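Local coordinates for protein esterase (Rhizomucor miehei, PDB 4WY5) that probably hydrolyses carboxylic esters as a carboxylesterase of the alpha/beta hydrolase fold, at residues P10-A15 with H292-V297; P23-L28 with L218-N223; G89-G94 with N223-A228; T193-A198 with A228-L233; V263-G268 with A284-G289. One frame throughout, in Å; residues are numbered along the deposited sequence.

The chemistry of the five contacts varies with the elements they join, and depth alone does not set it. Interaction 5, buried, pairs a helix with the outermost strand of this chain's sheet, which continues into the second subunit, and is ruled by charge. Interaction 3 is also buried but aromatic and apolar. At the surface, interaction 2 lays isoleucine and histidine on aromatic rings, whereas interaction 4 is a small aliphatic contact. Interaction 1, partly buried, adds a water bridge to its apolar contacts. Interactions 2 and 3 both hold helix 215-225, sharing Asn223, and touch through Phe221; interactions 3 and 4 share Ala228. Glu267 of 263-268 binds Thr193 and His197, tying interaction 5 to interaction 4.

Interaction 1: P10-A15 with H292-V297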
# COMPACT_ATOMS: atom_id res chain seq x y z
N PRO A 10 -8.76 -17.41 -0.34
CA PRO A 10 -9.04 -18.77 -0.82
C PRO A 10 -8.10 -19.26 -1.92
O PRO A 10 -7.77 -20.45 -1.92
CB PRO A 10 -10.48 -18.66 -1.36
CG PRO A 10 -11.10 -17.58 -0.52
CD PRO A 10 -9.99 -16.61 -0.17
N VAL A 11 -7.66 -18.39 -2.82
CA VAL A 11 -6.71 -18.78 -3.86
C VAL A 11 -5.39 -19.28 -3.26
O VAL A 11 -4.81 -20.23 -3.77
CB VAL A 11 -6.44 -17.62 -4.84
CG1 VAL A 11 -5.14 -17.82 -5.61
CG2 VAL A 11 -7.61 -17.46 -5.82
N TYR A 12 -4.93 -18.65 -2.18
CA TYR A 12 -3.66 -19.04 -1.54
C TYR A 12 -3.87 -20.33 -0.76
O TYR A 12 -2.97 -21.18 -0.70
CB TYR A 12 -3.14 -17.94 -0.61
CG TYR A 12 -2.92 -16.63 -1.33
CD1 TYR A 12 -2.40 -16.59 -2.62
CD2 TYR A 12 -3.31 -15.43 -0.75
CE1 TYR A 12 -2.24 -15.40 -3.30
CE2 TYR A 12 -3.16 -14.23 -1.42
CZ TYR A 12 -2.62 -14.21 -2.69
OH TYR A 12 -2.47 -13.01 -3.36
N ALA A 13 -5.05 -20.46 -0.16
CA ALA A 13 -5.36 -21.69 0.57
C ALA A 13 -5.46 -22.89 -0.37
O ALA A 13 -4.97 -23.97 -0.06
CB ALA A 13 -6.66 -21.53 1.37
N ALA A 14 -6.07 -22.68 -1.54
CA ALA A 14 -6.20 -23.75 -2.52
C ALA A 14 -4.84 -24.17 -3.07
O ALA A 14 -4.58 -25.36 -3.27
CB ALA A 14 -7.10 -23.33 -3.64
N ALA A 15 -3.96 -23.19 -3.28
CA ALA A 15 -2.63 -23.48 -3.83
C ALA A 15 -1.74 -24.27 -2.86
O ALA A 15 -1.00 -25.16 -3.28
CB ALA A 15 -1.93 -22.19 -4.23
N HIS A 292 3.60 -15.69 1.54
CA HIS A 292 4.87 -15.49 0.83
C HIS A 292 4.80 -15.90 -0.65
O HIS A 292 4.14 -16.88 -1.01
CB HIS A 292 5.99 -16.28 1.53
CG HIS A 292 7.35 -16.01 0.97
ND1 HIS A 292 8.10 -14.91 1.33
CD2 HIS A 292 8.09 -16.70 0.07
CE1 HIS A 292 9.26 -14.93 0.68
NE2 HIS A 292 9.28 -16.01 -0.09
N GLY A 293 5.45 -15.12 -1.52
CA GLY A 293 5.56 -15.41 -2.94
C GLY A 293 4.38 -15.03 -3.84
O GLY A 293 4.39 -15.36 -5.04
N PHE A 294 3.41 -14.27 -3.32
CA PHE A 294 2.12 -14.15 -4.01
C PHE A 294 2.19 -13.44 -5.36
O PHE A 294 1.29 -13.59 -6.17
CB PHE A 294 1.07 -13.45 -3.11
CG PHE A 294 1.34 -11.98 -2.84
CD1 PHE A 294 0.77 -10.98 -3.65
CD2 PHE A 294 2.10 -11.58 -1.74
CE1 PHE A 294 1.00 -9.60 -3.38
CE2 PHE A 294 2.34 -10.23 -1.45
CZ PHE A 294 1.78 -9.23 -2.27
N ILE A 295 3.27 -12.73 -5.63
CA ILE A 295 3.34 -11.99 -6.88
C ILE A 295 3.42 -12.93 -8.09
O ILE A 295 3.05 -12.52 -9.20
CB ILE A 295 4.54 -10.98 -6.90
CG1 ILE A 295 4.22 -9.75 -7.74
CG2 ILE A 295 5.81 -11.61 -7.42
CD1 ILE A 295 3.13 -8.86 -7.14
N THR A 296 3.85 -14.18 -7.90
CA THR A 296 3.92 -15.15 -9.01
C THR A 296 2.76 -16.15 -9.08
O THR A 296 2.82 -17.12 -9.83
CB THR A 296 5.24 -15.98 -8.99
OG1 THR A 296 5.50 -16.43 -7.66
CG2 THR A 296 6.43 -15.17 -9.51
N VAL A 297 1.70 -15.92 -8.30
CA VAL A 297 0.49 -16.75 -8.35
C VAL A 297 -0.43 -16.34 -9.50
O VAL A 297 -0.90 -15.20 -9.56
CB VAL A 297 -0.27 -16.70 -7.00
CG1 VAL A 297 -1.67 -17.31 -7.11
CG2 VAL A 297 0.54 -17.40 -5.92
O HOH W 1 -1.46 -12.91 -5.76
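Val11, on helix 10-19, is the first residue of 10-15 to reach the loop 292-297: its CG1 meets CG1 of Val297 at 3.8 Å, the two side chains passing alongside one another, running oppositely. In both valines CG1 stands anti to the backbone N (chi1 160° in Val11), which turns the same branch of each into the gap. Compact and apolar, they suit a seam that is partly exposed.

Tyr12 follows with a longer reach. Its ring spans the gap so that OH comes within 3.6 Å of CB of Phe294, while CE1 has Val297 CG1 near the ring plane, at its edge. A tyrosine suits this place because its hydroxyl can be satisfied at the end of a buried ring. The OH binds a water at 2.6 Å that in turn donates to Phe294 O at 2.9 Å, and it also hydrogen-bonds Thr301. The aromatic ring of Phe294 leads away from the helix and meets Tyr190.

Across from the helix, the loop is braced by Thr296, whose OG1 and N both bond to Gly293 O. The same loop begins with His292, whose bonds to Ser161 and Asp262 are consistent with a Ser-His-Asp catalytic triad. The contact thus lays the N-terminal helix 10-19 beside the loop that follows strand 290-291, with helix 302-319 packing against both Tyr12 and Phe294.

Interaction 2: P23-L28 with L218-N223; sequences PPIHTL and LKFFSN
Phe220 offers one ring face to the loop 23-28, and Ile25 and His26 lie over it together. The side chains of Ile25 and Phe220 cross at about a right angle; CB of the isoleucine stands above the ring face, displaced toward the rim, while its CG2 comes down to 3.6 Å from Phe220 CE2. His26 covers the neighbouring part of the ring, its CB lying 3.5 Å from Phe220 CD1 and its backbone N over the same face. It is thus the root of the histidine that packs; chi1 of 82° places its imidazole between its own backbone N and carbonyl carbon, leading away from the helix. Such an exposed place suits a polar ring with an aliphatic CB that can still pack.

The phenylalanine projects from helix 215-225 with CG anti to the backbone N (chi1 173°), which carries the ring out to the loop. This helix belongs to the insertion between strands 185-189 and 254-259 of the alpha/beta hydrolase fold and packs here on the N-terminal region, an arrangement consistent with the cap of hormone-sensitive-lipase-like esterases. Phe221, one residue on, receives the other branch of Ile25: CD1 approaches Phe221 CZ at 3.6 Å, again with the side chains at about a right angle. A branched isoleucine suits this place because its two arms serve two different rings. Within the loop, Thr27 OG1 donates to Pro24 O at 3.0 Å and fastens the turn carrying Ile25 and His26. Phe221 also packs on Val92 and Phe93, and Phe93 touches Ile25 as well.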
# COMPACT_ATOMS: atom_id res chain seq x y z
N PRO A 23 7.15 -34.10 -1.38
CA PRO A 23 8.35 -34.34 -0.56
C PRO A 23 9.15 -33.06 -0.32
O PRO A 23 9.02 -32.12 -1.11
CB PRO A 23 9.16 -35.33 -1.39
CG PRO A 23 8.75 -35.07 -2.79
CD PRO A 23 7.28 -34.76 -2.69
N PRO A 24 9.99 -33.03 0.73
CA PRO A 24 10.77 -31.80 0.91
C PRO A 24 11.74 -31.54 -0.25
O PRO A 24 11.93 -32.39 -1.12
CB PRO A 24 11.51 -32.05 2.23
CG PRO A 24 11.60 -33.55 2.34
CD PRO A 24 10.31 -34.06 1.73
N ILE A 25 12.37 -30.37 -0.26
CA ILE A 25 13.04 -29.89 -1.47
C ILE A 25 14.37 -30.58 -1.67
O ILE A 25 14.75 -30.88 -2.80
CB ILE A 25 13.22 -28.35 -1.45
CG1 ILE A 25 11.88 -27.67 -1.16
CG2 ILE A 25 13.79 -27.87 -2.79
CD1 ILE A 25 11.85 -26.18 -1.45
N HIS A 26 15.09 -30.84 -0.58
CA HIS A 26 16.42 -31.43 -0.68
C HIS A 26 16.39 -32.85 -1.26
O HIS A 26 17.43 -33.46 -1.49
CB HIS A 26 17.09 -31.46 0.70
CG HIS A 26 16.66 -32.61 1.55
ND1 HIS A 26 17.52 -33.61 1.93
CD2 HIS A 26 15.46 -32.92 2.09
CE1 HIS A 26 16.87 -34.50 2.67
NE2 HIS A 26 15.62 -34.10 2.78
N THR A 27 15.19 -33.37 -1.51
CA THR A 27 15.02 -34.68 -2.13
C THR A 27 14.39 -34.57 -3.52
O THR A 27 13.39 -35.24 -3.79
CB THR A 27 14.15 -35.64 -1.27
OG1 THR A 27 12.79 -35.21 -1.28
CG2 THR A 27 14.66 -35.68 0.17
N LEU A 28 14.94 -33.71 -4.37
CA LEU A 28 14.47 -33.56 -5.75
C LEU A 28 15.67 -33.34 -6.66
O LEU A 28 16.64 -32.69 -6.25
CB LEU A 28 13.49 -32.39 -5.89
CG LEU A 28 12.36 -32.17 -4.88
CD1 LEU A 28 12.05 -30.69 -4.77
CD2 LEU A 28 11.11 -32.94 -5.29
N LEU A 218 13.39 -23.06 4.30
CA LEU A 218 14.39 -22.02 4.51
C LEU A 218 15.78 -22.56 4.76
O LEU A 218 16.77 -21.99 4.29
CB LEU A 218 13.99 -21.14 5.71
CG LEU A 218 13.29 -19.79 5.50
CD1 LEU A 218 13.18 -19.06 6.84
CD2 LEU A 218 13.99 -18.94 4.45
N LYS A 219 15.87 -23.65 5.52
CA LYS A 219 17.16 -24.22 5.88
C LYS A 219 17.83 -24.77 4.64
O LYS A 219 19.05 -24.70 4.51
CB LYS A 219 17.01 -25.31 6.95
CG LYS A 219 18.36 -25.78 7.48
CD LYS A 219 18.45 -27.30 7.63
CE LYS A 219 19.91 -27.76 7.78
NZ LYS A 219 20.62 -27.14 8.95
N PHE A 220 17.04 -25.32 3.71
CA PHE A 220 17.59 -25.81 2.44
C PHE A 220 18.19 -24.67 1.60
O PHE A 220 19.31 -24.80 1.11
CB PHE A 220 16.52 -26.56 1.62
CG PHE A 220 16.98 -26.95 0.24
CD1 PHE A 220 17.77 -28.08 0.03
CD2 PHE A 220 16.62 -26.18 -0.88
CE1 PHE A 220 18.19 -28.43 -1.26
CE2 PHE A 220 17.04 -26.53 -2.16
CZ PHE A 220 17.83 -27.65 -2.35
N PHE A 221 17.47 -23.56 1.46
CA PHE A 221 17.94 -22.46 0.60
C PHE A 221 19.19 -21.76 1.15
O PHE A 221 20.07 -21.34 0.38
CB PHE A 221 16.83 -21.43 0.40
CG PHE A 221 15.64 -21.95 -0.37
CD1 PHE A 221 15.79 -22.49 -1.65
CD2 PHE A 221 14.36 -21.91 0.19
CE1 PHE A 221 14.69 -22.96 -2.36
CE2 PHE A 221 13.26 -22.38 -0.50
CZ PHE A 221 13.42 -22.91 -1.78
N SER A 222 19.28 -21.63 2.48
CA SER A 222 20.43 -21.00 3.11
C SER A 222 21.70 -21.82 2.87
O SER A 222 22.79 -21.27 2.62
CB SER A 222 20.18 -20.81 4.61
OG SER A 222 18.92 -20.20 4.83
N ASN A 223 21.56 -23.14 2.97
CA ASN A 223 22.70 -24.03 2.76
C ASN A 223 23.13 -24.03 1.30
O ASN A 223 24.32 -24.16 1.01
CB ASN A 223 22.34 -25.44 3.23
CG ASN A 223 23.54 -26.38 3.20
OD1 ASN A 223 24.53 -26.19 3.94
ND2 ASN A 223 23.46 -27.44 2.38

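Interaction 3: G89-G94 with N223-A228; sequences GGFVFG and NAYLPA
Phe91 and Tyr225 form a face-to-face stack, the dominant interaction between loop 89-94 and the end of helix 215-225. The ring centroids lie 3.6 Å apart with the planes only 7° from parallel, and the closest atoms, Phe91 CD1 and Tyr225 CE1, are 3.4 Å apart. Each ring is covered on one face by the other, so the overlap extends over nearly the whole six-membered outline. Tyr225 gets there with CG anti to its backbone N (chi1 -178°), which swings the ring from the helix end toward the loop.

A second, purely aliphatic contact runs beside the stack: Val92 CG2 meets Ala224 CB at 3.8 Å. Alanine suits the helix here because its small side chain lets the neighbouring tyrosine and the loop close up together.

The backbone interactions belong to each segment. Gly89 O accepts from Val92 N at 3.1 Å and from Phe93 N at 2.9 Å, and these two bonds back to one carbonyl close a tight turn. Glycine suits position 89, where a CB would clash with Phe93 O. Gly89 and Gly90 close the HGGG motif of the hormone-sensitive-lipase-like esterases, whose glycines commonly supply the oxyanion hole, as probably here. Phe91 also packs on Ala162 and Leu166 of the helix after the probable nucleophile.

No hydrogen bond joins the two segments. Outside bonds of the backbone, Phe91 with Ser122 and Tyr225 with Phe127, also hold the two parts in place; between the segments themselves, ring stacking and apolar packing carry the contact.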
# COMPACT_ATOMS: atom_id res chain seq x y z
N GLY A 89 13.00 -17.18 -6.14
CA GLY A 89 13.16 -18.61 -6.31
C GLY A 89 14.13 -19.24 -5.33
O GLY A 89 14.66 -20.33 -5.57
N GLY A 90 14.41 -18.54 -4.23
CA GLY A 90 15.21 -19.09 -3.15
C GLY A 90 16.71 -19.12 -3.43
O GLY A 90 17.48 -19.73 -2.65
N PHE A 91 17.11 -18.44 -4.51
CA PHE A 91 18.45 -18.47 -5.11
C PHE A 91 18.69 -19.76 -5.90
O PHE A 91 19.77 -19.93 -6.48
CB PHE A 91 19.57 -18.30 -4.08
CG PHE A 91 19.53 -17.00 -3.33
CD1 PHE A 91 20.02 -15.83 -3.91
CD2 PHE A 91 19.04 -16.94 -2.04
CE1 PHE A 91 20.00 -14.62 -3.22
CE2 PHE A 91 19.01 -15.74 -1.34
CZ PHE A 91 19.49 -14.57 -1.93
N VAL A 92 17.70 -20.65 -5.94
CA VAL A 92 17.87 -22.00 -6.49
C VAL A 92 17.06 -22.22 -7.78
O VAL A 92 17.49 -22.93 -8.68
CB VAL A 92 17.50 -23.09 -5.42
CG1 VAL A 92 17.50 -24.50 -6.02
CG2 VAL A 92 18.47 -23.02 -4.24
N PHE A 93 15.88 -21.59 -7.86
CA PHE A 93 15.06 -21.69 -9.06
C PHE A 93 14.73 -20.32 -9.67
O PHE A 93 15.18 -19.27 -9.18
CB PHE A 93 13.74 -22.41 -8.76
CG PHE A 93 13.88 -23.62 -7.88
CD1 PHE A 93 14.29 -24.84 -8.41
CD2 PHE A 93 13.59 -23.54 -6.52
CE1 PHE A 93 14.41 -25.96 -7.60
CE2 PHE A 93 13.71 -24.66 -5.70
CZ PHE A 93 14.12 -25.88 -6.24
N GLY A 94 13.96 -20.35 -10.76
CA GLY A 94 13.50 -19.13 -11.38
C GLY A 94 14.13 -18.84 -12.73
O GLY A 94 15.28 -19.19 -12.97
N ASN A 223 21.56 -23.14 2.97
CA ASN A 223 22.70 -24.03 2.76
C ASN A 223 23.13 -24.03 1.30
O ASN A 223 24.32 -24.16 1.01
CB ASN A 223 22.34 -25.44 3.23
CG ASN A 223 23.54 -26.38 3.20
OD1 ASN A 223 24.53 -26.19 3.94
ND2 ASN A 223 23.46 -27.44 2.38
N ALA A 224 22.19 -23.86 0.39
CA ALA A 224 22.52 -23.82 -1.02
C ALA A 224 23.26 -22.52 -1.38
O ALA A 224 24.23 -22.54 -2.14
CB ALA A 224 21.27 -23.99 -1.87
N TYR A 225 22.80 -21.41 -0.81
CA TYR A 225 23.30 -20.07 -1.16
C TYR A 225 24.62 -19.70 -0.46
O TYR A 225 25.53 -19.16 -1.10
CB TYR A 225 22.22 -19.02 -0.83
CG TYR A 225 22.57 -17.58 -1.18
CD1 TYR A 225 22.96 -17.23 -2.48
CD2 TYR A 225 22.49 -16.56 -0.23
CE1 TYR A 225 23.27 -15.91 -2.82
CE2 TYR A 225 22.80 -15.23 -0.56
CZ TYR A 225 23.19 -14.91 -1.85
OH TYR A 225 23.51 -13.61 -2.18
N LEU A 226 24.73 -19.99 0.83
CA LEU A 226 25.88 -19.53 1.63
C LEU A 226 27.08 -20.49 1.59
O LEU A 226 26.92 -21.71 1.61
CB LEU A 226 25.44 -19.29 3.08
CG LEU A 226 24.28 -18.32 3.32
CD1 LEU A 226 23.94 -18.24 4.80
CD2 LEU A 226 24.58 -16.93 2.76
N PRO A 227 28.30 -19.93 1.51
CA PRO A 227 29.52 -20.75 1.49
C PRO A 227 29.98 -21.15 2.88
O PRO A 227 30.90 -21.96 3.00
CB PRO A 227 30.55 -19.82 0.82
CG PRO A 227 30.09 -18.46 1.18
CD PRO A 227 28.58 -18.52 1.21
N ALA A 228 29.35 -20.58 3.91
CA ALA A 228 29.61 -20.90 5.31
C ALA A 228 28.35 -20.53 6.12
O ALA A 228 27.43 -19.96 5.56
CB ALA A 228 30.85 -20.16 5.83

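Interaction 4: T193-A198 with A228-L233; sequences TAVSHA and APASEL
Val195 faces helix 230-233 with its CB, and the branch CG1 makes the contact. From CB the side chain divides. CG1, anti to the backbone N (chi1 -176°), reaches across the gap to the start of the helix, where it lies 3.9 Å from CB of Ala230. The same methyl also comes within 3.9 Å of the backbone N of Ser231, with the serine CB a little farther off at 4.3 Å. CG2, anti to the carbonyl carbon, lies farther from the helix and makes no contact with it. The backbone O of Val195 also stands 4.1 Å from Ala230 CB, so the small alanine is approached by both a methyl and a carbonyl.

This place is the first turn of a short helix, entered from Pro229 at the N-cap position; the proline's carbonyl O accepts from Leu233 N at 2.8 Å. Proline suits such a start, because its lack of an N-H costs nothing before the helical bonds begin. The loop holding 193-198 follows strand 185-189 of the alpha/beta hydrolase sheet and leads to helix 201-206. Alanine, having only a CB, lets the valine come in close, while Ser231, an exposed residue, suits the edge of the contact. The backbone N of Val195 donates to Glu241 OE1, and its side chain also packs on Thr239 and Leu242.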
# COMPACT_ATOMS: atom_id res chain seq x y z
N THR A 193 16.20 -11.26 5.34
CA THR A 193 17.26 -10.42 5.92
C THR A 193 18.07 -10.99 7.11
O THR A 193 19.17 -10.48 7.40
CB THR A 193 16.70 -9.07 6.39
OG1 THR A 193 15.84 -9.29 7.53
CG2 THR A 193 15.94 -8.37 5.28
N ALA A 194 17.55 -12.01 7.80
CA ALA A 194 18.06 -12.39 9.14
C ALA A 194 19.24 -13.37 9.19
O ALA A 194 19.30 -14.34 8.42
CB ALA A 194 16.92 -12.97 9.95
N VAL A 195 20.16 -13.14 10.13
CA VAL A 195 21.17 -14.15 10.48
C VAL A 195 20.48 -15.35 11.09
O VAL A 195 20.72 -16.49 10.71
CB VAL A 195 22.23 -13.64 11.48
CG1 VAL A 195 23.28 -14.71 11.70
CG2 VAL A 195 22.89 -12.39 10.97
N SER A 196 19.59 -15.09 12.04
CA SER A 196 18.80 -16.12 12.69
C SER A 196 17.30 -15.77 12.65
O SER A 196 16.88 -14.75 13.17
CB SER A 196 19.26 -16.29 14.14
OG SER A 196 18.38 -17.15 14.85
N HIS A 197 16.50 -16.65 12.04
CA HIS A 197 15.08 -16.36 11.81
C HIS A 197 14.21 -16.61 13.04
O HIS A 197 13.15 -15.97 13.19
CB HIS A 197 14.53 -17.19 10.63
CG HIS A 197 15.19 -16.91 9.31
ND1 HIS A 197 14.91 -15.79 8.55
CD2 HIS A 197 16.10 -17.63 8.60
CE1 HIS A 197 15.63 -15.82 7.44
NE2 HIS A 197 16.36 -16.92 7.44
N ALA A 198 14.64 -17.52 13.92
CA ALA A 198 13.83 -17.94 15.08
C ALA A 198 13.70 -16.86 16.14
O ALA A 198 12.95 -17.01 17.10
CB ALA A 198 14.42 -19.21 15.70
N ALA A 228 29.35 -20.58 3.91
CA ALA A 228 29.61 -20.90 5.31
C ALA A 228 28.35 -20.53 6.12
O ALA A 228 27.43 -19.96 5.56
CB ALA A 228 30.85 -20.16 5.83
N PRO A 229 28.30 -20.89 7.42
CA PRO A 229 27.11 -20.45 8.17
C PRO A 229 27.06 -18.94 8.40
O PRO A 229 28.10 -18.29 8.58
CB PRO A 229 27.21 -21.20 9.50
CG PRO A 229 28.25 -22.24 9.32
CD PRO A 229 29.06 -21.94 8.11
N ALA A 230 25.85 -18.40 8.39
CA ALA A 230 25.65 -16.95 8.44
C ALA A 230 26.30 -16.32 9.66
O ALA A 230 26.85 -15.22 9.59
CB ALA A 230 24.16 -16.63 8.42
N SER A 231 26.25 -17.04 10.77
CA SER A 231 26.82 -16.51 12.00
C SER A 231 28.36 -16.43 11.94
O SER A 231 28.96 -15.57 12.59
CB SER A 231 26.38 -17.36 13.19
OG SER A 231 26.72 -16.70 14.39
N GLU A 232 28.98 -17.32 11.17
CA GLU A 232 30.43 -17.28 10.93
C GLU A 232 30.78 -16.33 9.78
O GLU A 232 31.86 -15.74 9.75
CB GLU A 232 30.97 -18.68 10.63
CG GLU A 232 30.66 -19.72 11.73
CD GLU A 232 31.08 -21.14 11.36
OE1 GLU A 232 31.98 -21.30 10.50
OE2 GLU A 232 30.50 -22.10 11.92
N LEU A 233 29.86 -16.19 8.83
CA LEU A 233 30.09 -15.33 7.67
C LEU A 233 30.16 -13.85 8.08
O LEU A 233 31.03 -13.12 7.62
CB LEU A 233 29.01 -15.56 6.62
CG LEU A 233 29.44 -15.35 5.16
CD1 LEU A 233 30.73 -16.09 4.87
CD2 LEU A 233 28.34 -15.80 4.21

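Interaction 5: V263-G268 with A284-G289. With SO4 (sulfate ion), chain C.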
# COMPACT_ATOMS: atom_id res chain seq x y z
N VAL A 263 6.73 -16.27 7.28
CA VAL A 263 7.81 -16.35 8.29
C VAL A 263 8.78 -15.17 8.23
O VAL A 263 9.29 -14.73 9.26
CB VAL A 263 8.65 -17.68 8.20
CG1 VAL A 263 7.80 -18.87 8.54
CG2 VAL A 263 9.25 -17.86 6.81
N LEU A 264 9.02 -14.66 7.02
CA LEU A 264 9.96 -13.54 6.80
C LEU A 264 9.35 -12.15 7.09
O LEU A 264 10.00 -11.12 6.88
CB LEU A 264 10.47 -13.55 5.35
CG LEU A 264 11.19 -14.80 4.83
CD1 LEU A 264 11.54 -14.63 3.35
CD2 LEU A 264 12.46 -15.08 5.65
N ARG A 265 8.11 -12.13 7.59
CA ARG A 265 7.37 -10.87 7.73
C ARG A 265 8.06 -9.84 8.61
O ARG A 265 8.34 -8.71 8.18
CB ARG A 265 5.98 -11.15 8.29
CG ARG A 265 5.09 -9.95 8.43
CD ARG A 265 3.78 -10.34 9.10
NE ARG A 265 3.91 -10.43 10.55
CZ ARG A 265 2.99 -10.97 11.35
NH1 ARG A 265 1.89 -11.50 10.84
NH2 ARG A 265 3.18 -10.99 12.67
N ASP A 266 8.37 -10.25 9.84
CA ASP A 266 8.82 -9.34 10.87
C ASP A 266 10.25 -8.86 10.61
O ASP A 266 10.61 -7.74 10.96
CB ASP A 266 8.76 -10.01 12.26
CG ASP A 266 7.33 -10.32 12.72
OD1 ASP A 266 6.37 -9.87 12.07
OD2 ASP A 266 7.18 -11.02 13.75
N GLU A 267 11.07 -9.71 10.00
CA GLU A 267 12.43 -9.31 9.70
C GLU A 267 12.43 -8.36 8.52
O GLU A 267 13.30 -7.48 8.40
CB GLU A 267 13.33 -10.52 9.44
CG GLU A 267 13.15 -11.21 8.10
CD GLU A 267 13.86 -12.56 8.08
OE1 GLU A 267 13.49 -13.40 8.93
OE2 GLU A 267 14.77 -12.78 7.24
N GLY A 268 11.44 -8.50 7.65
CA GLY A 268 11.25 -7.53 6.60
C GLY A 268 10.86 -6.18 7.18
O GLY A 268 11.39 -5.14 6.76
N ALA A 284 6.63 1.65 3.62
CA ALA A 284 6.55 0.23 3.92
C ALA A 284 5.13 -0.13 4.36
O ALA A 284 4.53 0.61 5.14
CB ALA A 284 7.57 -0.14 5.01
N VAL A 285 4.60 -1.25 3.85
CA VAL A 285 3.26 -1.73 4.20
C VAL A 285 3.23 -3.24 4.44
O VAL A 285 3.99 -3.98 3.79
CB VAL A 285 2.18 -1.41 3.10
CG1 VAL A 285 1.91 0.08 3.01
CG2 VAL A 285 2.60 -1.97 1.74
N ARG A 286 2.37 -3.69 5.36
CA ARG A 286 2.04 -5.11 5.54
C ARG A 286 0.73 -5.41 4.79
O ARG A 286 -0.29 -4.76 5.04
CB ARG A 286 1.87 -5.49 7.03
CG ARG A 286 1.51 -6.97 7.27
CD ARG A 286 1.12 -7.28 8.74
NE ARG A 286 2.27 -7.12 9.63
CZ ARG A 286 2.29 -7.44 10.92
NH1 ARG A 286 1.22 -7.94 11.51
NH2 ARG A 286 3.42 -7.25 11.61
N VAL A 287 0.77 -6.40 3.88
CA VAL A 287 -0.42 -6.74 3.06
C VAL A 287 -1.29 -7.81 3.73
O VAL A 287 -0.84 -8.95 3.93
CB VAL A 287 -0.03 -7.26 1.67
CG1 VAL A 287 -1.29 -7.45 0.79
CG2 VAL A 287 0.97 -6.33 1.02
N LEU A 288 -2.53 -7.46 4.04
CA LEU A 288 -3.44 -8.38 4.75
C LEU A 288 -4.02 -9.49 3.85
O LEU A 288 -4.43 -9.24 2.72
CB LEU A 288 -4.60 -7.60 5.38
CG LEU A 288 -4.47 -7.07 6.83
CD1 LEU A 288 -3.11 -6.52 7.17
CD2 LEU A 288 -5.52 -6.01 7.10
N GLY A 289 -4.05 -10.70 4.39
CA GLY A 289 -4.60 -11.86 3.70
C GLY A 289 -3.65 -12.61 2.78
O GLY A 289 -4.05 -13.60 2.14
S SO4 C . 1.08 -7.97 15.39
O1 SO4 C . 1.17 -8.88 14.23
O2 SO4 C . 2.11 -6.94 15.26
O3 SO4 C . -0.26 -7.37 15.36
O4 SO4 C . 1.26 -8.72 16.64
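A salt-bridge network of Arg265, Asp266 and Arg286 lies in the beta-alpha-beta unit of strand 254-259, helix 265-277 and strand 282-287. The two guanidinium groups stack flat, centres 3.6 Å apart and planes at 13°, with Arg265 NE above the middle of the Arg286 group. Both chains bend at chi3 (81° in Arg265), which lays the planar ends over one another.

The like charges are probably offset by nearby anions. Asp266 OD1 accepts from Arg265 NE at 2.9 Å on its syn side and, at a long 4.0 Å, also faces Arg286 NH2 by charge alone. Arg286 NH1 donates to O1 of a sulfate, probably from the crystallisation liquor, at 2.9 Å in a nearly straight bond (170°). Arginine suits both places because it offers several N-H groups and a flat face. Arg265 NH1 donates to Glu260 O, and Arg286 NE forms a salt bridge with Glu269 OE2.

The same sulfate is held by Arg286 of the second subunit. Residues 285-287 of this chain pair antiparallel with a strand of the second subunit, extending the sheet from one subunit to the next, while helix 265-277 links strand 254-259 to strand 282-287 and lays Arg265 against Arg286 of the latter.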